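Local coordinates for amino acid ABC transporter, periplasmic amino acid-binding protein (Brucella ovis, PDB 4Z9N), which binds glutathione in its periplasmic solute-binding fold and probably delivers it, or related amino acid-like solutes, to an ABC transporter for uptake, at residues D[280-283]-D[284-288]; D[125-128]-D[129-132]; D[50-53]-D[54-58]; D[257-260]-D[261-265]. All coordinates share one frame; numbering follows the deposited sequence.

Contact 1. Residues D[280-283]-D[284-288]; sequences DWVV and KIIKG
Asp-280 and Lys-284 meet at the start of the alpha-helix 281-289, one turn apart. The lysine chain runs extended as far as CE and bends only at its last torsion (chi4 -39°), which brings NZ in front of the carboxylate, in a salt bridge with NZ 3.5 Å from Asp-280 OD1 and about as far from OD2. Asp-280 sits at the N-cap position, but its carboxylate makes no capping bond; its carbonyl O accepts the first i to i+4 bond, from Lys-284 N. Trp-281 follows, buried. Atom CE3 of its six-membered ring lies 3.7 Å from CD1 of Ile-285, an oblique approach, the two side chains running alongside each other, while CG2 of Val-282 sits over one face of the indole. The same side of the helix packs on Trp-230 and Ala-234 of helix 222-240, and Ile-93 of the second subunit also reaches the indole. Val-282 and Ile-286 point the same way, more loosely, with 4.1 Å between Val-282 CG1 and Ile-286 CG1. Val-282 O receives Ile-286 N in a nearly straight bond (173° at the hydrogen). Val-283 comes last, beside the aliphatic part of Lys-287, whose ammonium continues to a salt bridge with Glu-249. Here Val-283 CG1 touches Lys-287 CE at 3.8 Å, and Val-283 O accepts from Lys-287 N at 2.9 Å.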
ATOM      1  N   ASP D 280      18.849  16.608   0.570  1.00 27.23           N
ATOM      2  CA  ASP D 280      18.622  16.255   1.967  1.00 26.82           C
ATOM      3  C   ASP D 280      17.153  16.343   2.374  1.00 25.45           C
ATOM      4  O   ASP D 280      16.849  16.654   3.521  1.00 26.35           O
ATOM      5  CB  ASP D 280      19.476  17.153   2.881  1.00 30.00           C
ATOM      6  CG  ASP D 280      19.149  18.636   2.727  1.00 41.75           C
ATOM      7  OD1 ASP D 280      18.471  19.010   1.750  1.00 37.64           O
ATOM      8  OD2 ASP D 280      19.564  19.431   3.600  1.00 45.07           O
ATOM      9  N   TRP D 281      16.243  16.051   1.439  1.00 22.52           N
ATOM     10  CA  TRP D 281      14.812  16.217   1.693  1.00 21.82           C
ATOM     11  C   TRP D 281      14.334  15.392   2.906  1.00 21.62           C
ATOM     12  O   TRP D 281      13.459  15.837   3.655  1.00 21.32           O
ATOM     13  CB  TRP D 281      14.002  15.853   0.435  1.00 22.94           C
ATOM     14  CG  TRP D 281      14.150  14.422   0.026  1.00 19.79           C
ATOM     15  CD1 TRP D 281      15.269  13.828  -0.497  1.00 20.60           C
ATOM     16  CD2 TRP D 281      13.161  13.393   0.128  1.00 17.32           C
ATOM     17  NE1 TRP D 281      15.028  12.490  -0.729  1.00 18.73           N
ATOM     18  CE2 TRP D 281      13.741  12.206  -0.359  1.00 18.59           C
ATOM     19  CE3 TRP D 281      11.831  13.365   0.569  1.00 16.74           C
ATOM     20  CZ2 TRP D 281      13.043  10.998  -0.403  1.00 18.19           C
ATOM     21  CZ3 TRP D 281      11.142  12.160   0.527  1.00 17.56           C
ATOM     22  CH2 TRP D 281      11.749  10.997   0.046  1.00 21.27           C
ATOM     23  N   VAL D 282      14.906  14.208   3.121  1.00 21.81           N
ATOM     24  CA  VAL D 282      14.495  13.389   4.264  1.00 21.49           C
ATOM     25  C   VAL D 282      15.021  13.966   5.583  1.00 20.13           C
ATOM     26  O   VAL D 282      14.317  13.939   6.591  1.00 23.06           O
ATOM     27  CB  VAL D 282      14.932  11.919   4.105  1.00 19.75           C
ATOM     28  CG1 VAL D 282      14.429  11.091   5.283  1.00 17.22           C
ATOM     29  CG2 VAL D 282      14.384  11.346   2.798  1.00 18.02           C
ATOM     30  N   VAL D 283      16.248  14.487   5.588  1.00 23.77           N
ATOM     31  CA  VAL D 283      16.761  15.172   6.777  1.00 22.14           C
ATOM     32  C   VAL D 283      15.819  16.327   7.129  1.00 23.25           C
ATOM     33  O   VAL D 283      15.495  16.538   8.299  1.00 24.28           O
ATOM     34  CB  VAL D 283      18.210  15.680   6.590  1.00 26.80           C
ATOM     35  CG1 VAL D 283      18.727  16.305   7.892  1.00 25.05           C
ATOM     36  CG2 VAL D 283      19.129  14.548   6.142  1.00 24.38           C
ATOM     37  N   LYS D 284      15.351  17.049   6.113  1.00 23.68           N
ATOM     38  CA  LYS D 284      14.399  18.132   6.349  1.00 24.31           C
ATOM     39  C   LYS D 284      13.107  17.629   6.982  1.00 22.94           C
ATOM     40  O   LYS D 284      12.599  18.265   7.914  1.00 22.91           O
ATOM     41  CB  LYS D 284      14.068  18.882   5.057  1.00 23.34           C
ATOM     42  CG  LYS D 284      15.243  19.561   4.386  1.00 32.77           C
ATOM     43  CD  LYS D 284      14.764  20.316   3.144  1.00 34.80           C
ATOM     44  CE  LYS D 284      15.900  21.043   2.435  1.00 40.79           C
ATOM     45  NZ  LYS D 284      16.861  21.657   3.387  1.00 42.88           N
ATOM     46  N   ILE D 285      12.580  16.503   6.483  1.00 20.68           N
ATOM     47  CA  ILE D 285      11.366  15.924   7.044  1.00 19.77           C
ATOM     48  C   ILE D 285      11.576  15.561   8.518  1.00 20.15           C
ATOM     49  O   ILE D 285      10.807  15.976   9.387  1.00 20.52           O
ATOM     50  CB  ILE D 285      10.873  14.675   6.251  1.00 18.23           C
ATOM     51  CG1 ILE D 285      10.498  15.031   4.802  1.00 17.98           C
ATOM     52  CG2 ILE D 285       9.710  14.060   6.965  1.00 17.49           C
ATOM     53  CD1 ILE D 285      10.208  13.811   3.900  1.00 18.57           C
ATOM     54  N   ILE D 286      12.602  14.766   8.800  1.00 20.16           N
ATOM     55  CA  ILE D 286      12.791  14.256  10.150  1.00 26.73           C
ATOM     56  C   ILE D 286      13.119  15.387  11.148  1.00 27.10           C
ATOM     57  O   ILE D 286      12.658  15.375  12.296  1.00 24.14           O
ATOM     58  CB  ILE D 286      13.880  13.166  10.157  1.00 24.86           C
ATOM     59  CG1 ILE D 286      13.493  12.038   9.201  1.00 22.22           C
ATOM     60  CG2 ILE D 286      14.046  12.594  11.543  1.00 22.74           C
ATOM     61  CD1 ILE D 286      12.147  11.367   9.538  1.00 19.68           C
ATOM     62  N   LYS D 287      13.897  16.370  10.715  1.00 23.29           N
ATOM     63  CA  LYS D 287      14.134  17.543  11.550  1.00 25.03           C
ATOM     64  C   LYS D 287      12.835  18.281  11.859  1.00 25.14           C
ATOM     65  O   LYS D 287      12.639  18.777  12.976  1.00 26.27           O
ATOM     66  CB  LYS D 287      15.124  18.489  10.872  1.00 30.53           C
ATOM     67  CG  LYS D 287      16.541  17.942  10.828  1.00 32.59           C
ATOM     68  CD  LYS D 287      17.565  19.028  10.982  1.00 36.21           C
ATOM     69  CE  LYS D 287      18.972  18.434  10.981  1.00 42.17           C
ATOM     70  NZ  LYS D 287      20.008  19.400  10.505  1.00 43.04           N
ATOM     71  N   GLY D 288      11.948  18.338  10.870  1.00 24.31           N
ATOM     72  CA  GLY D 288      10.706  19.077  11.007  1.00 24.27           C
ATOM     73  C   GLY D 288       9.671  18.435  11.914  1.00 23.64           C
ATOM     74  O   GLY D 288       9.015  19.128  12.697  1.00 24.53           O
TER

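Contact 2. Residues D[125-128]-D[129-132]; sequences NSAL and QLSG
Gln-129 turns its side chain back on the start of its own loop, where OE1 accepts the backbone N-H of Asn-125 at a short 2.6 Å. That donor lies close to the amide plane of the glutamine, tilted 15° from it. The neighbouring N-H of Ser-126 also reaches OE1, but weakly, at 3.1 Å, so two successive backbone donors converge on one side-chain oxygen. With CG beside its own backbone N (chi1 -50°) and the chain extended beyond, Gln-129 spans the turn to these donors. The turn itself is a short 3-10 segment: Gln-129 N bonds to Ser-126 O at 3.0 Å, and Leu-130 N to Ala-127 O at 3.2 Å. Ser-126 OG accepts Leu-128 N, forming an ST turn, and is also hydrogen-bonded to Glu-206. Farther on, a water donates to Leu-128 O and accepts from Ser-131 N, bridging the chain as it leaves the turn. Apolar contact is slight, Ala-127 CB lying 4.2 Å from Leu-130 CD1. Those two buried residues face Phe-114 of strand 101-117, and Tyr-150 of helix 142-153 covers Ala-127 and Leu-128, where the loop between strands 101-117 and 134-138 lies against that helix.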
ATOM      1  N   ASN D 125     -22.104  -4.839  26.234  1.00 30.97           N
ATOM      2  CA  ASN D 125     -20.689  -5.099  25.998  1.00 27.96           C
ATOM      3  C   ASN D 125     -20.423  -5.521  24.558  1.00 26.13           C
ATOM      4  O   ASN D 125     -19.336  -5.980  24.234  1.00 28.79           O
ATOM      5  CB  ASN D 125     -20.159  -6.171  26.965  1.00 40.08           C
ATOM      6  CG  ASN D 125     -20.798  -7.537  26.752  1.00 45.84           C
ATOM      7  OD1 ASN D 125     -21.793  -7.674  26.044  1.00 47.88           O
ATOM      8  ND2 ASN D 125     -20.234  -8.555  27.392  1.00 50.26           N
ATOM      9  N   SER D 126     -21.416  -5.365  23.692  1.00 25.18           N
ATOM     10  CA  SER D 126     -21.238  -5.738  22.297  1.00 24.53           C
ATOM     11  C   SER D 126     -22.110  -4.876  21.394  1.00 23.31           C
ATOM     12  O   SER D 126     -23.235  -4.528  21.759  1.00 28.87           O
ATOM     13  CB  SER D 126     -21.573  -7.215  22.089  1.00 24.27           C
ATOM     14  OG  SER D 126     -21.668  -7.516  20.709  1.00 24.72           O
ATOM     15  N   ALA D 127     -21.604  -4.546  20.212  1.00 20.78           N
ATOM     16  CA  ALA D 127     -22.400  -3.772  19.269  1.00 19.72           C
ATOM     17  C   ALA D 127     -23.631  -4.560  18.844  1.00 21.84           C
ATOM     18  O   ALA D 127     -24.586  -3.986  18.339  1.00 19.84           O
ATOM     19  CB  ALA D 127     -21.579  -3.381  18.047  1.00 18.77           C
ATOM     20  N   LEU D 128     -23.609  -5.876  19.039  1.00 21.88           N
ATOM     21  CA  LEU D 128     -24.747  -6.704  18.648  1.00 25.06           C
ATOM     22  C   LEU D 128     -25.908  -6.557  19.633  1.00 27.64           C
ATOM     23  O   LEU D 128     -26.984  -7.123  19.434  1.00 28.13           O
ATOM     24  CB  LEU D 128     -24.330  -8.171  18.516  1.00 29.47           C
ATOM     25  CG  LEU D 128     -23.473  -8.487  17.281  1.00 30.59           C
ATOM     26  CD1 LEU D 128     -23.032  -9.955  17.247  1.00 28.27           C
ATOM     27  CD2 LEU D 128     -24.208  -8.110  15.994  1.00 29.41           C
ATOM     28  N   GLN D 129     -25.701  -5.788  20.696  1.00 25.55           N
ATOM     29  CA  GLN D 129     -26.781  -5.552  21.644  1.00 28.97           C
ATOM     30  C   GLN D 129     -27.411  -4.177  21.426  1.00 29.06           C
ATOM     31  O   GLN D 129     -28.158  -3.674  22.274  1.00 25.25           O
ATOM     32  CB  GLN D 129     -26.273  -5.691  23.073  1.00 28.85           C
ATOM     33  CG  GLN D 129     -25.491  -6.969  23.331  1.00 31.39           C
ATOM     34  CD  GLN D 129     -24.812  -6.945  24.676  1.00 37.16           C
ATOM     35  OE1 GLN D 129     -24.145  -5.976  25.021  1.00 33.28           O
ATOM     36  NE2 GLN D 129     -24.974  -8.016  25.448  1.00 46.40           N
ATOM     37  N   LEU D 130     -27.138  -3.590  20.268  1.00 26.05           N
ATOM     38  CA  LEU D 130     -27.568  -2.222  19.993  1.00 24.16           C
ATOM     39  C   LEU D 130     -28.831  -2.114  19.145  1.00 24.47           C
ATOM     40  O   LEU D 130     -29.131  -1.037  18.641  1.00 23.06           O
ATOM     41  CB  LEU D 130     -26.439  -1.442  19.310  1.00 20.48           C
ATOM     42  CG  LEU D 130     -25.234  -1.153  20.214  1.00 20.86           C
ATOM     43  CD1 LEU D 130     -24.177  -0.388  19.428  1.00 19.42           C
ATOM     44  CD2 LEU D 130     -25.647  -0.397  21.474  1.00 22.12           C
ATOM     45  N   SER D 131     -29.567  -3.211  18.980  1.00 25.69           N
ATOM     46  CA  SER D 131     -30.807  -3.158  18.209  1.00 26.72           C
ATOM     47  C   SER D 131     -31.735  -2.096  18.792  1.00 22.98           C
ATOM     48  O   SER D 131     -31.977  -2.067  20.000  1.00 24.29           O
ATOM     49  CB  SER D 131     -31.516  -4.513  18.190  1.00 26.56           C
ATOM     50  OG  SER D 131     -32.673  -4.449  17.375  1.00 29.75           O
ATOM     51  N   GLY D 132     -32.218  -1.199  17.938  1.00 23.78           N
ATOM     52  CA  GLY D 132     -33.138  -0.164  18.383  1.00 26.40           C
ATOM     53  C   GLY D 132     -32.497   1.103  18.921  1.00 25.64           C
ATOM     54  O   GLY D 132     -33.162   2.127  19.052  1.00 24.13           O
TER
HETATM   55  O   HOH W   1     -29.347  -5.987  19.702  1.00 28.58           O

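Contact 3. Residues D[50-53]-D[54-58]; sequences RAVA and SAIFG
Phe-57 brings the edge of its ring to the carbonyl of Ala-53, CD2 standing 3.6 Å from Ala-53 O near the ring plane; CG2 of the preceding Ile-56 lies over the centre of one face. This is the last turn of the alpha-helix 44-57. Ala-53 O is also the acceptor for Phe-57 N at 2.8 Å and takes a weak hydrogen bond from Ile-56 N, and the helix then leaves helical angles at Gly-58, whose phi is positive. One turn earlier, Arg-50 O is gripped twice by Ser-54: OG donates at 2.7 Å and the backbone N at 2.8 Å, from opposite faces of the carbonyl plane. The serine hydroxyl reaches back because OG stands beside its own backbone N (chi1 -50°), so this buried polar group is satisfied within the helix. The guanidinium of Arg-50 bonds to the carbonyls of Trp-41 and Pro-60. Ala-51 and Ala-55 offer small side chains to Ile-285 of helix 281-289 and to Thr-231 of helix 222-240, while Ile-56 also meets helix 11-18. Beside them Val-52 and Ile-56 run side by side, with 3.9 Å between Val-52 CG1 and Ile-56 CD1.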
ATOM      1  N   ARG D  50       2.749  19.019   7.907  1.00 20.49           N
ATOM      2  CA  ARG D  50       4.000  19.696   8.197  1.00 21.49           C
ATOM      3  C   ARG D  50       5.183  18.912   7.639  1.00 21.19           C
ATOM      4  O   ARG D  50       6.223  19.496   7.322  1.00 21.95           O
ATOM      5  CB  ARG D  50       4.173  19.911   9.701  1.00 22.31           C
ATOM      6  CG  ARG D  50       3.065  20.746  10.353  1.00 22.91           C
ATOM      7  CD  ARG D  50       3.547  21.326  11.686  1.00 24.30           C
ATOM      8  NE  ARG D  50       2.470  22.008  12.392  1.00 24.99           N
ATOM      9  CZ  ARG D  50       2.097  23.264  12.157  1.00 31.15           C
ATOM     10  NH1 ARG D  50       2.710  23.990  11.233  1.00 26.21           N
ATOM     11  NH2 ARG D  50       1.095  23.792  12.845  1.00 32.46           N
ATOM     12  N   ALA D  51       5.037  17.595   7.535  1.00 20.22           N
ATOM     13  CA  ALA D  51       6.106  16.773   6.960  1.00 20.69           C
ATOM     14  C   ALA D  51       6.315  17.109   5.479  1.00 20.04           C
ATOM     15  O   ALA D  51       7.452  17.204   5.002  1.00 20.57           O
ATOM     16  CB  ALA D  51       5.803  15.259   7.135  1.00 19.07           C
ATOM     17  N   VAL D  52       5.218  17.294   4.757  1.00 19.61           N
ATOM     18  CA  VAL D  52       5.299  17.667   3.354  1.00 19.80           C
ATOM     19  C   VAL D  52       5.894  19.063   3.226  1.00 28.06           C
ATOM     20  O   VAL D  52       6.749  19.302   2.377  1.00 21.40           O
ATOM     21  CB  VAL D  52       3.925  17.576   2.687  1.00 20.63           C
ATOM     22  CG1 VAL D  52       3.981  18.068   1.254  1.00 20.24           C
ATOM     23  CG2 VAL D  52       3.434  16.130   2.738  1.00 19.98           C
ATOM     24  N   ALA D  53       5.459  19.978   4.087  1.00 21.36           N
ATOM     25  CA  ALA D  53       6.025  21.314   4.079  1.00 22.54           C
ATOM     26  C   ALA D  53       7.526  21.277   4.371  1.00 25.10           C
ATOM     27  O   ALA D  53       8.298  22.054   3.788  1.00 24.23           O
ATOM     28  CB  ALA D  53       5.301  22.204   5.082  1.00 23.09           C
ATOM     29  N   SER D  54       7.948  20.384   5.262  1.00 22.89           N
ATOM     30  CA  SER D  54       9.377  20.297   5.583  1.00 24.45           C
ATOM     31  C   SER D  54      10.167  19.739   4.406  1.00 23.52           C
ATOM     32  O   SER D  54      11.240  20.228   4.082  1.00 24.46           O
ATOM     33  CB  SER D  54       9.619  19.441   6.828  1.00 23.53           C
ATOM     34  OG  SER D  54       8.798  19.840   7.909  1.00 28.52           O
ATOM     35  N   ALA D  55       9.616  18.718   3.759  1.00 22.49           N
ATOM     36  CA  ALA D  55      10.226  18.156   2.555  1.00 22.48           C
ATOM     37  C   ALA D  55      10.518  19.209   1.493  1.00 23.29           C
ATOM     38  O   ALA D  55      11.519  19.133   0.779  1.00 23.91           O
ATOM     39  CB  ALA D  55       9.315  17.070   1.969  1.00 21.40           C
ATOM     40  N   ILE D  56       9.629  20.187   1.383  1.00 24.24           N
ATOM     41  CA  ILE D  56       9.683  21.153   0.300  1.00 26.60           C
ATOM     42  C   ILE D  56      10.453  22.392   0.696  1.00 28.47           C
ATOM     43  O   ILE D  56      11.298  22.869  -0.062  1.00 26.25           O
ATOM     44  CB  ILE D  56       8.265  21.541  -0.162  1.00 23.78           C
ATOM     45  CG1 ILE D  56       7.520  20.310  -0.684  1.00 23.27           C
ATOM     46  CG2 ILE D  56       8.313  22.641  -1.219  1.00 24.76           C
ATOM     47  CD1 ILE D  56       6.041  20.573  -0.968  1.00 26.09           C
ATOM     48  N   PHE D  57      10.146  22.911   1.884  1.00 26.43           N
ATOM     49  CA  PHE D  57      10.650  24.214   2.310  1.00 26.85           C
ATOM     50  C   PHE D  57      11.699  24.130   3.414  1.00 32.66           C
ATOM     51  O   PHE D  57      12.338  25.128   3.725  1.00 33.76           O
ATOM     52  CB  PHE D  57       9.488  25.098   2.792  1.00 26.99           C
ATOM     53  CG  PHE D  57       8.461  25.388   1.739  1.00 31.52           C
ATOM     54  CD1 PHE D  57       8.741  26.264   0.701  1.00 35.67           C
ATOM     55  CD2 PHE D  57       7.204  24.803   1.795  1.00 25.65           C
ATOM     56  CE1 PHE D  57       7.789  26.534  -0.277  1.00 37.28           C
ATOM     57  CE2 PHE D  57       6.247  25.082   0.829  1.00 25.55           C
ATOM     58  CZ  PHE D  57       6.538  25.942  -0.209  1.00 26.48           C
ATOM     59  N   GLY D  58      11.872  22.953   4.011  1.00 28.05           N
ATOM     60  CA  GLY D  58      12.763  22.818   5.153  1.00 27.17           C
ATOM     61  C   GLY D  58      12.269  23.564   6.383  1.00 34.26           C
ATOM     62  O   GLY D  58      13.048  23.949   7.257  1.00 32.85           O
TER

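Contact 4. Residues D[257-260]-D[261-265]; sequences PDIK and RLLGA
Ile-259 and Leu-263 form the tightly packed side, their side chains running alongside each other with 3.8 Å between Ile-259 CG2 and Leu-263 CD1. Both are buried: Leu-263 continues onto Val-282 and Val-283 of helix 281-289 and onto Met-251, and Leu-262 beside it meets Ile-243 and Val-327. Backbone bonds follow the i to i+4 pattern as far as Leu-263 N to Ile-259 O, 2.9 Å. There the helix 257-262 ends in a Schellman motif: Gly-264, with positive phi, is the C-prime residue, Ala-265 N returns to Lys-260 O at 2.8 Å, and Gly-264 N makes a longer bond to Arg-261 O. The looser side is here: Lys-260 lays CG 3.7 Å from CB of exposed Ala-265, then bends at chi3 and carries NZ clear of the turn. On the flank that faces the second subunit, Arg-261 folds back along the helix through a bend at chi3 (60°), which places its guanidinium face over Asp-258 CA and Pro-257 O. Its NH2 meets Asp-258 OD1 at 2.9 Å in a salt bridge, from above the carboxylate plane, the two flat groups being 67° apart. NE is taken by the carbonyl of Val-327, and NH1 forms a salt bridge with Asp-149 of the second subunit.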
ATOM      1  N   PRO D 257      24.868   1.929   4.309  1.00 22.45           N
ATOM      2  CA  PRO D 257      24.516   2.440   2.980  1.00 22.36           C
ATOM      3  C   PRO D 257      23.055   2.847   2.846  1.00 26.26           C
ATOM      4  O   PRO D 257      22.788   3.867   2.214  1.00 28.54           O
ATOM      5  CB  PRO D 257      24.842   1.263   2.052  1.00 23.13           C
ATOM      6  CG  PRO D 257      25.929   0.521   2.769  1.00 24.70           C
ATOM      7  CD  PRO D 257      25.557   0.626   4.230  1.00 23.42           C
ATOM      8  N   ASP D 258      22.131   2.073   3.413  1.00 23.77           N
ATOM      9  CA  ASP D 258      20.713   2.424   3.337  1.00 25.22           C
ATOM     10  C   ASP D 258      20.437   3.788   3.973  1.00 19.68           C
ATOM     11  O   ASP D 258      19.633   4.568   3.463  1.00 17.51           O
ATOM     12  CB  ASP D 258      19.838   1.366   4.013  1.00 22.78           C
ATOM     13  CG  ASP D 258      19.851   0.043   3.285  1.00 29.55           C
ATOM     14  OD1 ASP D 258      20.364  -0.020   2.148  1.00 27.58           O
ATOM     15  OD2 ASP D 258      19.327  -0.939   3.848  1.00 32.15           O
ATOM     16  N   ILE D 259      21.098   4.066   5.091  1.00 19.86           N
ATOM     17  CA  ILE D 259      20.867   5.301   5.820  1.00 21.97           C
ATOM     18  C   ILE D 259      21.518   6.476   5.102  1.00 23.63           C
ATOM     19  O   ILE D 259      20.929   7.558   4.983  1.00 21.90           O
ATOM     20  CB  ILE D 259      21.376   5.181   7.266  1.00 23.53           C
ATOM     21  CG1 ILE D 259      20.573   4.104   8.005  1.00 24.00           C
ATOM     22  CG2 ILE D 259      21.286   6.512   7.986  1.00 22.99           C
ATOM     23  CD1 ILE D 259      21.043   3.877   9.461  1.00 24.77           C
ATOM     24  N   LYS D 260      22.728   6.248   4.608  1.00 21.14           N
ATOM     25  CA  LYS D 260      23.459   7.260   3.853  1.00 25.69           C
ATOM     26  C   LYS D 260      22.647   7.696   2.629  1.00 26.36           C
ATOM     27  O   LYS D 260      22.546   8.890   2.322  1.00 25.91           O
ATOM     28  CB  LYS D 260      24.825   6.719   3.430  1.00 26.60           C
ATOM     29  CG  LYS D 260      25.658   7.703   2.619  1.00 33.77           C
ATOM     30  CD  LYS D 260      26.996   7.108   2.189  1.00 42.48           C
ATOM     31  CE  LYS D 260      27.853   6.757   3.380  1.00 47.82           C
ATOM     32  NZ  LYS D 260      29.243   6.417   2.963  1.00 55.89           N
ATOM     33  N   ARG D 261      22.061   6.718   1.944  1.00 23.70           N
ATOM     34  CA  ARG D 261      21.274   6.980   0.747  1.00 22.09           C
ATOM     35  C   ARG D 261      19.975   7.697   1.119  1.00 24.45           C
ATOM     36  O   ARG D 261      19.598   8.687   0.484  1.00 25.26           O
ATOM     37  CB  ARG D 261      20.994   5.667  -0.005  1.00 20.57           C
ATOM     38  CG  ARG D 261      20.206   5.841  -1.304  1.00 22.37           C
ATOM     39  CD  ARG D 261      20.150   4.555  -2.130  1.00 22.34           C
ATOM     40  NE  ARG D 261      19.502   3.466  -1.396  1.00 21.15           N
ATOM     41  CZ  ARG D 261      20.148   2.413  -0.895  1.00 23.24           C
ATOM     42  NH1 ARG D 261      21.460   2.291  -1.076  1.00 21.56           N
ATOM     43  NH2 ARG D 261      19.479   1.471  -0.236  1.00 20.85           N
ATOM     44  N   LEU D 262      19.304   7.214   2.163  1.00 17.92           N
ATOM     45  CA  LEU D 262      18.064   7.844   2.633  1.00 16.82           C
ATOM     46  C   LEU D 262      18.288   9.310   2.998  1.00 19.48           C
ATOM     47  O   LEU D 262      17.496  10.172   2.637  1.00 20.66           O
ATOM     48  CB  LEU D 262      17.499   7.103   3.850  1.00 18.13           C
ATOM     49  CG  LEU D 262      16.181   7.657   4.401  1.00 20.90           C
ATOM     50  CD1 LEU D 262      15.041   7.472   3.382  1.00 16.13           C
ATOM     51  CD2 LEU D 262      15.827   7.044   5.757  1.00 19.29           C
ATOM     52  N   LEU D 263      19.379   9.596   3.700  1.00 20.16           N
ATOM     53  CA  LEU D 263      19.583  10.951   4.216  1.00 22.45           C
ATOM     54  C   LEU D 263      20.344  11.859   3.246  1.00 25.25           C
ATOM     55  O   LEU D 263      20.718  12.976   3.604  1.00 25.22           O
ATOM     56  CB  LEU D 263      20.302  10.897   5.567  1.00 23.88           C
ATOM     57  CG  LEU D 263      19.478  10.135   6.607  1.00 22.43           C
ATOM     58  CD1 LEU D 263      20.163  10.139   7.955  1.00 26.45           C
ATOM     59  CD2 LEU D 263      18.069  10.730   6.723  1.00 20.87           C
ATOM     60  N   GLY D 264      20.546  11.392   2.017  1.00 25.17           N
ATOM     61  CA  GLY D 264      21.166  12.201   0.982  1.00 26.13           C
ATOM     62  C   GLY D 264      22.658  12.422   1.150  1.00 30.35           C
ATOM     63  O   GLY D 264      23.209  13.405   0.640  1.00 33.09           O
ATOM     64  N   ALA D 265      23.319  11.510   1.856  1.00 28.44           N
ATOM     65  CA  ALA D 265      24.747  11.648   2.127  1.00 34.61           C
ATOM     66  C   ALA D 265      25.601  10.874   1.134  1.00 39.64           C
ATOM     67  O   ALA D 265      26.822  10.959   1.170  1.00 42.99           O
ATOM     68  CB  ALA D 265      25.068  11.197   3.548  1.00 31.98           C
TER

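Overall arrangement
Contacts 1, 3 and 4 cluster on one side of the chain's centre; contact 2 lies on the opposite side, its centre about 47 Å from that of contact 1. Contact 1 is the most buried and sits between the other two. Ile-285 packs on Ala-55 of contact 3, while Val-282 and Val-283 meet Leu-262 and Leu-263 of contact 4; contacts 3 and 4 do not touch each other. All three are helix turns with aliphatic pairs facing inward, but contacts 1 and 4 add a salt bridge, that of contact 4 beside the second subunit, whereas contact 3 has a buried serine bonded to its own helix. Contact 2, a more exposed loop, relies on amide, hydroxyl and water bonds.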